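Local coordinates for protein hypothetical hydrolase (PDB 3TC9) that probably acts as an auxiliary nutrient-binding protein, pairing an immunoglobulin-like IPT/TIG domain with a six-bladed beta-propeller, although its exact ligand is unknown, at residues 71-82 against 94-105. Residues are numbered along the deposited sequence; the frame is centred on the assembly and turned at random.
Sequences VPAKAYDGDIKL and NTEANEKFVYQK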
ATOM      1  N   VAL B  71      23.077 -18.111   3.755  1.00 34.01           N
ATOM      2  CA  VAL B  71      22.377 -17.598   2.573  1.00 33.39           C
ATOM      3  C   VAL B  71      22.920 -16.186   2.247  1.00 39.94           C
ATOM      4  O   VAL B  71      22.901 -15.311   3.104  1.00 38.93           O
ATOM      5  CB  VAL B  71      20.841 -17.632   2.720  1.00 36.22           C
ATOM      6  CG1 VAL B  71      20.161 -16.853   1.596  1.00 35.29           C
ATOM      7  CG2 VAL B  71      20.353 -19.076   2.743  1.00 36.17           C
ATOM      8  N   PRO B  72      23.520 -15.976   1.062  1.00 39.12           N
ATOM      9  CA  PRO B  72      24.076 -14.639   0.771  1.00 38.90           C
ATOM     10  C   PRO B  72      23.000 -13.648   0.284  1.00 41.49           C
ATOM     11  O   PRO B  72      21.862 -14.042   0.004  1.00 38.31           O
ATOM     12  CB  PRO B  72      25.077 -14.940  -0.364  1.00 39.65           C
ATOM     13  CG  PRO B  72      24.382 -16.047  -1.140  1.00 43.53           C
ATOM     14  CD  PRO B  72      23.683 -16.895  -0.095  1.00 39.71           C
ATOM     15  N   ALA B  73      23.410 -12.375   0.093  1.00 38.44           N
ATOM     16  CA  ALA B  73      22.574 -11.347  -0.510  1.00 38.63           C
ATOM     17  C   ALA B  73      22.363 -11.669  -1.982  1.00 40.85           C
ATOM     18  O   ALA B  73      23.279 -12.207  -2.608  1.00 39.98           O
ATOM     19  CB  ALA B  73      23.259  -9.992  -0.377  1.00 39.72           C
ATOM     20  N   LYS B  74      21.177 -11.319  -2.544  1.00 36.72           N
ATOM     21  CA  LYS B  74      20.791 -11.455  -3.952  1.00 36.16           C
ATOM     22  C   LYS B  74      20.530 -12.922  -4.374  1.00 42.06           C
ATOM     23  O   LYS B  74      20.478 -13.226  -5.576  1.00 42.91           O
ATOM     24  CB  LYS B  74      21.849 -10.798  -4.862  1.00 38.72           C
ATOM     25  CG  LYS B  74      22.071  -9.326  -4.578  1.00 49.66           C
ATOM     26  CD  LYS B  74      23.367  -8.824  -5.198  1.00 54.20           C
ATOM     27  CE  LYS B  74      23.422  -7.306  -5.260  1.00 60.66           C
ATOM     28  NZ  LYS B  74      23.690  -6.668  -3.935  1.00 59.87           N
ATOM     29  N   ALA B  75      20.284 -13.818  -3.397  1.00 38.60           N
ATOM     30  CA  ALA B  75      20.020 -15.240  -3.648  1.00 37.40           C
ATOM     31  C   ALA B  75      18.518 -15.494  -3.903  1.00 41.52           C
ATOM     32  O   ALA B  75      18.032 -16.595  -3.631  1.00 42.40           O
ATOM     33  CB  ALA B  75      20.509 -16.057  -2.453  1.00 37.36           C
ATOM     34  N   TYR B  76      17.811 -14.500  -4.491  1.00 37.23           N
ATOM     35  CA  TYR B  76      16.359 -14.412  -4.710  1.00 37.32           C
ATOM     36  C   TYR B  76      15.720 -15.665  -5.329  1.00 43.51           C
ATOM     37  O   TYR B  76      14.675 -16.081  -4.822  1.00 44.59           O
ATOM     38  CB  TYR B  76      15.960 -13.151  -5.537  1.00 37.58           C
ATOM     39  CG  TYR B  76      16.572 -11.851  -5.043  1.00 36.44           C
ATOM     40  CD1 TYR B  76      16.701 -11.589  -3.680  1.00 36.92           C
ATOM     41  CD2 TYR B  76      16.983 -10.863  -5.935  1.00 36.97           C
ATOM     42  CE1 TYR B  76      17.310 -10.420  -3.219  1.00 35.58           C
ATOM     43  CE2 TYR B  76      17.602  -9.692  -5.488  1.00 37.50           C
ATOM     44  CZ  TYR B  76      17.742  -9.466  -4.127  1.00 42.77           C
ATOM     45  OH  TYR B  76      18.346  -8.328  -3.662  1.00 45.93           O
ATOM     46  N   ASP B  77      16.328 -16.276  -6.372  1.00 41.12           N
ATOM     47  CA  ASP B  77      15.786 -17.486  -7.026  1.00 42.11           C
ATOM     48  C   ASP B  77      15.732 -18.712  -6.100  1.00 45.22           C
ATOM     49  O   ASP B  77      14.925 -19.612  -6.334  1.00 47.77           O
ATOM     50  CB  ASP B  77      16.601 -17.854  -8.288  1.00 45.31           C
ATOM     51  CG  ASP B  77      16.704 -16.741  -9.320  1.00 69.88           C
ATOM     52  OD1 ASP B  77      15.722 -15.961  -9.465  1.00 71.43           O
ATOM     53  OD2 ASP B  77      17.755 -16.659 -10.003  1.00 82.41           O
ATOM     54  N   GLY B  78      16.613 -18.765  -5.106  1.00 38.83           N
ATOM     55  CA  GLY B  78      16.651 -19.866  -4.158  1.00 38.44           C
ATOM     56  C   GLY B  78      17.091 -21.219  -4.698  1.00 40.86           C
ATOM     57  O   GLY B  78      17.041 -22.194  -3.954  1.00 39.59           O
ATOM     58  N   ASP B  79      17.514 -21.315  -5.988  1.00 38.82           N
ATOM     59  CA  ASP B  79      18.009 -22.589  -6.544  1.00 39.35           C
ATOM     60  C   ASP B  79      19.375 -22.893  -5.912  1.00 38.53           C
ATOM     61  O   ASP B  79      20.226 -22.013  -5.859  1.00 39.18           O
ATOM     62  CB  ASP B  79      18.061 -22.605  -8.093  1.00 42.93           C
ATOM     63  CG  ASP B  79      18.999 -21.612  -8.754  1.00 69.15           C
ATOM     64  OD1 ASP B  79      18.723 -20.381  -8.671  1.00 72.21           O
ATOM     65  OD2 ASP B  79      19.978 -22.063  -9.417  1.00 78.67           O
ATOM     66  N   ILE B  80      19.537 -24.096  -5.354  1.00 32.64           N
ATOM     67  CA  ILE B  80      20.744 -24.526  -4.640  1.00 32.04           C
ATOM     68  C   ILE B  80      21.587 -25.514  -5.462  1.00 36.69           C
ATOM     69  O   ILE B  80      21.127 -26.616  -5.793  1.00 37.17           O
ATOM     70  CB  ILE B  80      20.396 -25.134  -3.242  1.00 34.68           C
ATOM     71  CG1 ILE B  80      19.633 -24.124  -2.369  1.00 33.73           C
ATOM     72  CG2 ILE B  80      21.656 -25.655  -2.525  1.00 34.57           C
ATOM     73  CD1 ILE B  80      18.823 -24.723  -1.377  1.00 43.22           C
ATOM     74  N   LYS B  81      22.848 -25.123  -5.723  1.00 31.89           N
ATOM     75  CA  LYS B  81      23.848 -25.931  -6.418  1.00 32.57           C
ATOM     76  C   LYS B  81      25.012 -26.180  -5.484  1.00 35.25           C
ATOM     77  O   LYS B  81      25.330 -25.320  -4.672  1.00 33.83           O
ATOM     78  CB  LYS B  81      24.336 -25.236  -7.700  1.00 35.43           C
ATOM     79  CG  LYS B  81      23.247 -25.024  -8.754  1.00 39.80           C
ATOM     80  CD  LYS B  81      23.864 -24.462 -10.017  1.00 46.59           C
ATOM     81  CE  LYS B  81      22.842 -24.104 -11.070  1.00 65.13           C
ATOM     82  NZ  LYS B  81      22.167 -25.291 -11.652  1.00 74.48           N
ATOM     83  N   LEU B  82      25.605 -27.365  -5.552  1.00 32.32           N
ATOM     84  CA  LEU B  82      26.774 -27.742  -4.750  1.00 32.96           C
ATOM     85  C   LEU B  82      27.829 -28.403  -5.662  1.00 35.80           C
ATOM     86  O   LEU B  82      27.496 -29.262  -6.483  1.00 32.45           O
ATOM     87  CB  LEU B  82      26.393 -28.683  -3.583  1.00 33.65           C
ATOM     88  CG  LEU B  82      27.530 -29.176  -2.666  1.00 38.67           C
ATOM     89  CD1 LEU B  82      27.004 -29.507  -1.312  1.00 39.39           C
ATOM     90  CD2 LEU B  82      28.193 -30.436  -3.216  1.00 40.08           C
ATOM     91  N   ASN B  94      29.400 -32.388  -9.216  1.00 36.18           N
ATOM     92  CA  ASN B  94      28.305 -31.439  -9.185  1.00 35.29           C
ATOM     93  C   ASN B  94      26.949 -32.075  -8.815  1.00 39.84           C
ATOM     94  O   ASN B  94      26.597 -33.156  -9.312  1.00 38.48           O
ATOM     95  CB  ASN B  94      28.179 -30.794 -10.564  1.00 36.03           C
ATOM     96  CG  ASN B  94      29.229 -29.763 -10.862  1.00 59.86           C
ATOM     97  OD1 ASN B  94      29.024 -28.571 -10.664  1.00 55.21           O
ATOM     98  ND2 ASN B  94      30.348 -30.190 -11.414  1.00 55.30           N
ATOM     99  N   THR B  95      26.157 -31.351  -7.999  1.00 36.21           N
ATOM    100  CA  THR B  95      24.798 -31.761  -7.648  1.00 36.35           C
ATOM    101  C   THR B  95      23.916 -30.512  -7.495  1.00 36.66           C
ATOM    102  O   THR B  95      24.399 -29.384  -7.554  1.00 33.46           O
ATOM    103  CB  THR B  95      24.769 -32.712  -6.410  1.00 44.27           C
ATOM    104  OG1 THR B  95      23.475 -33.293  -6.292  1.00 43.29           O
ATOM    105  CG2 THR B  95      25.110 -32.019  -5.111  1.00 36.21           C
ATOM    106  N   GLU B  96      22.623 -30.731  -7.358  1.00 37.12           N
ATOM    107  CA  GLU B  96      21.628 -29.681  -7.223  1.00 37.91           C
ATOM    108  C   GLU B  96      20.509 -30.161  -6.303  1.00 41.13           C
ATOM    109  O   GLU B  96      20.210 -31.366  -6.263  1.00 40.63           O
ATOM    110  CB  GLU B  96      21.083 -29.365  -8.630  1.00 40.84           C
ATOM    111  CG  GLU B  96      20.519 -27.962  -8.795  1.00 65.72           C
ATOM    112  CD  GLU B  96      20.133 -27.559 -10.208  1.00100.37           C
ATOM    113  OE1 GLU B  96      20.730 -28.080 -11.185  1.00 75.88           O
ATOM    114  OE2 GLU B  96      19.252 -26.674 -10.328  1.00104.08           O
ATOM    115  N   ALA B  97      19.884 -29.235  -5.572  1.00 37.66           N
ATOM    116  CA  ALA B  97      18.735 -29.559  -4.723  1.00 38.31           C
ATOM    117  C   ALA B  97      17.457 -29.629  -5.580  1.00 45.57           C
ATOM    118  O   ALA B  97      17.366 -28.920  -6.588  1.00 45.96           O
ATOM    119  CB  ALA B  97      18.584 -28.515  -3.633  1.00 38.54           C
ATOM    120  N   ASN B  98      16.474 -30.475  -5.198  1.00 43.41           N
ATOM    121  CA  ASN B  98      15.221 -30.573  -5.959  1.00 44.77           C
ATOM    122  C   ASN B  98      14.272 -29.403  -5.706  1.00 47.47           C
ATOM    123  O   ASN B  98      13.456 -29.063  -6.560  1.00 46.28           O
ATOM    124  CB  ASN B  98      14.480 -31.857  -5.640  1.00 51.11           C
ATOM    125  CG  ASN B  98      15.121 -33.068  -6.212  1.00 81.78           C
ATOM    126  OD1 ASN B  98      15.446 -34.003  -5.479  1.00 82.21           O
ATOM    127  ND2 ASN B  98      15.328 -33.066  -7.523  1.00 76.19           N
ATOM    128  N   GLU B  99      14.340 -28.833  -4.513  1.00 43.52           N
ATOM    129  CA  GLU B  99      13.491 -27.719  -4.114  1.00 42.53           C
ATOM    130  C   GLU B  99      14.290 -26.426  -4.053  1.00 42.69           C
ATOM    131  O   GLU B  99      15.487 -26.429  -3.781  1.00 41.61           O
ATOM    132  CB  GLU B  99      12.862 -27.990  -2.741  1.00 44.43           C
ATOM    133  CG  GLU B  99      11.734 -28.993  -2.734  1.00 59.86           C
ATOM    134  CD  GLU B  99      10.837 -28.848  -1.526  1.00 92.55           C
ATOM    135  OE1 GLU B  99      11.165 -29.457  -0.484  1.00 87.17           O
ATOM    136  OE2 GLU B  99       9.830 -28.107  -1.605  1.00 91.73           O
ATOM    137  N   LYS B 100      13.618 -25.322  -4.278  1.00 39.00           N
ATOM    138  CA  LYS B 100      14.194 -23.986  -4.191  1.00 37.99           C
ATOM    139  C   LYS B 100      13.973 -23.425  -2.791  1.00 40.70           C
ATOM    140  O   LYS B 100      12.940 -23.701  -2.182  1.00 40.96           O
ATOM    141  CB  LYS B 100      13.541 -23.064  -5.240  1.00 41.09           C
ATOM    142  CG  LYS B 100      13.922 -23.375  -6.675  1.00 46.13           C
ATOM    143  CD  LYS B 100      13.258 -22.364  -7.619  1.00 60.14           C
ATOM    144  CE  LYS B 100      13.624 -22.584  -9.075  1.00 76.00           C
ATOM    145  NZ  LYS B 100      14.825 -21.798  -9.491  1.00 85.54           N
ATOM    146  N   PHE B 101      14.943 -22.653  -2.275  1.00 36.98           N
ATOM    147  CA  PHE B 101      14.844 -21.959  -0.987  1.00 35.69           C
ATOM    148  C   PHE B 101      13.934 -20.713  -1.178  1.00 38.47           C
ATOM    149  O   PHE B 101      14.036 -20.035  -2.210  1.00 37.68           O
ATOM    150  CB  PHE B 101      16.254 -21.576  -0.496  1.00 36.02           C
ATOM    151  CG  PHE B 101      16.317 -20.650   0.691  1.00 35.58           C
ATOM    152  CD1 PHE B 101      16.182 -21.139   1.984  1.00 37.83           C
ATOM    153  CD2 PHE B 101      16.512 -19.281   0.517  1.00 35.44           C
ATOM    154  CE1 PHE B 101      16.232 -20.272   3.085  1.00 36.74           C
ATOM    155  CE2 PHE B 101      16.588 -18.423   1.612  1.00 35.82           C
ATOM    156  CZ  PHE B 101      16.453 -18.926   2.881  1.00 34.67           C
ATOM    157  N   VAL B 102      13.068 -20.411  -0.199  1.00 33.27           N
ATOM    158  CA  VAL B 102      12.136 -19.277  -0.329  1.00 33.83           C
ATOM    159  C   VAL B 102      12.736 -18.056   0.368  1.00 36.48           C
ATOM    160  O   VAL B 102      12.867 -18.010   1.589  1.00 38.25           O
ATOM    161  CB  VAL B 102      10.685 -19.640   0.125  1.00 38.76           C
ATOM    162  CG1 VAL B 102       9.719 -18.464  -0.083  1.00 38.49           C
ATOM    163  CG2 VAL B 102      10.187 -20.862  -0.647  1.00 38.92           C
ATOM    164  N   TYR B 103      13.185 -17.104  -0.449  1.00 33.90           N
ATOM    165  CA  TYR B 103      13.870 -15.894   0.008  1.00 33.41           C
ATOM    166  C   TYR B 103      12.860 -14.768   0.242  1.00 39.84           C
ATOM    167  O   TYR B 103      12.014 -14.441  -0.608  1.00 40.23           O
ATOM    168  CB  TYR B 103      14.917 -15.448  -1.035  1.00 33.51           C
ATOM    169  CG  TYR B 103      16.007 -14.519  -0.542  1.00 34.70           C
ATOM    170  CD1 TYR B 103      15.771 -13.153  -0.383  1.00 36.41           C
ATOM    171  CD2 TYR B 103      17.307 -14.983  -0.344  1.00 35.54           C
ATOM    172  CE1 TYR B 103      16.777 -12.292   0.053  1.00 38.24           C
ATOM    173  CE2 TYR B 103      18.329 -14.124   0.052  1.00 35.46           C
ATOM    174  CZ  TYR B 103      18.061 -12.779   0.246  1.00 42.68           C
ATOM    175  OH  TYR B 103      19.082 -11.940   0.605  1.00 35.09           O
ATOM    176  N   GLN B 104      12.986 -14.183   1.407  1.00 36.06           N
ATOM    177  CA  GLN B 104      12.205 -13.046   1.837  1.00 35.45           C
ATOM    178  C   GLN B 104      13.161 -11.851   1.943  1.00 38.55           C
ATOM    179  O   GLN B 104      14.066 -11.870   2.783  1.00 38.29           O
ATOM    180  CB  GLN B 104      11.489 -13.367   3.181  1.00 36.71           C
ATOM    181  CG  GLN B 104      10.844 -12.161   3.909  1.00 39.87           C
ATOM    182  CD  GLN B 104       9.640 -11.536   3.234  1.00 53.57           C
ATOM    183  OE1 GLN B 104       8.654 -12.209   2.883  1.00 56.67           O
ATOM    184  NE2 GLN B 104       9.677 -10.219   3.062  1.00 45.00           N
ATOM    185  N   LYS B 105      12.982 -10.837   1.073  1.00 34.30           N
ATOM    186  CA  LYS B 105      13.785  -9.620   1.100  1.00 34.14           C
ATOM    187  C   LYS B 105      13.472  -8.757   2.350  1.00 39.88           C
ATOM    188  O   LYS B 105      12.343  -8.738   2.865  1.00 37.55           O
ATOM    189  CB  LYS B 105      13.539  -8.754  -0.144  1.00 37.14           C
ATOM    190  CG  LYS B 105      13.987  -9.308  -1.474  1.00 35.69           C
ATOM    191  CD  LYS B 105      13.544  -8.347  -2.589  1.00 45.31           C
ATOM    192  CE  LYS B 105      13.921  -8.780  -3.988  1.00 49.71           C
ATOM    193  NZ  LYS B 105      13.125  -9.957  -4.430  1.00 72.23           N
TER
HETATM  194  O   HOH W   1      12.943 -17.678  -3.171  1.00 39.31           O
HETATM  195  O   HOH W   2      17.482 -25.844  -5.527  1.00 36.12           O
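Y76 turns the edge of its ring onto the face of Y103, an edge-to-face pair with ring centroids 5.3 Å apart and planes at 81°. K105 crosses Y76 at about a right angle, its CE 3.7 Å above the ring plane, over the centre; the chain bends at its last torsion (chi4 71°), keeping NZ over the same face in a cation-pi contact. With CG anti to the backbone N (chi1 -160°), the Y103 ring is carried toward 71-82, where V71 CG1 lies 3.6 Å from Y103 CE2 and A75 CB packs against the same Y103 CE2. The other V71 methyl, CG2, rests over the F101 ring in a CH-pi contact. Replacing Y103 with an alanine is likely to open a gap among V71, A75 and Y76 and leave E429 without its hydroxyl partner. Next along the backbone, G78 O accepts F101 N at 2.7 Å; a CB on G78, whose phi is positive, would clash with F101 O. One water joins Y76 O, F101 O and Y103 N, and a second joins I80 N to A97 O and E99 O, where 94-105 bows away from 71-82 between A97 and K100. Beyond it A97 N donates to I80 O, and past the K81-E96 pair reciprocal backbone bonds between L82 and T95 hold the hairpin of strands 80-85 and 91-96. On its exposed face K81 and E96 run side by side to a weak salt bridge (K81 NZ to E96 OE1, 3.2 Å), while I80 and L82 enter the core against strands 33-39 and 19-28. Direct and water-mediated backbone bonds thus join the two segments along this side of the immunoglobulin-like domain. The tyrosine hydroxyls, Y76 OH to E430 O and Y103 OH to E429 OE1, tie it to the chain end that follows strand 422-428.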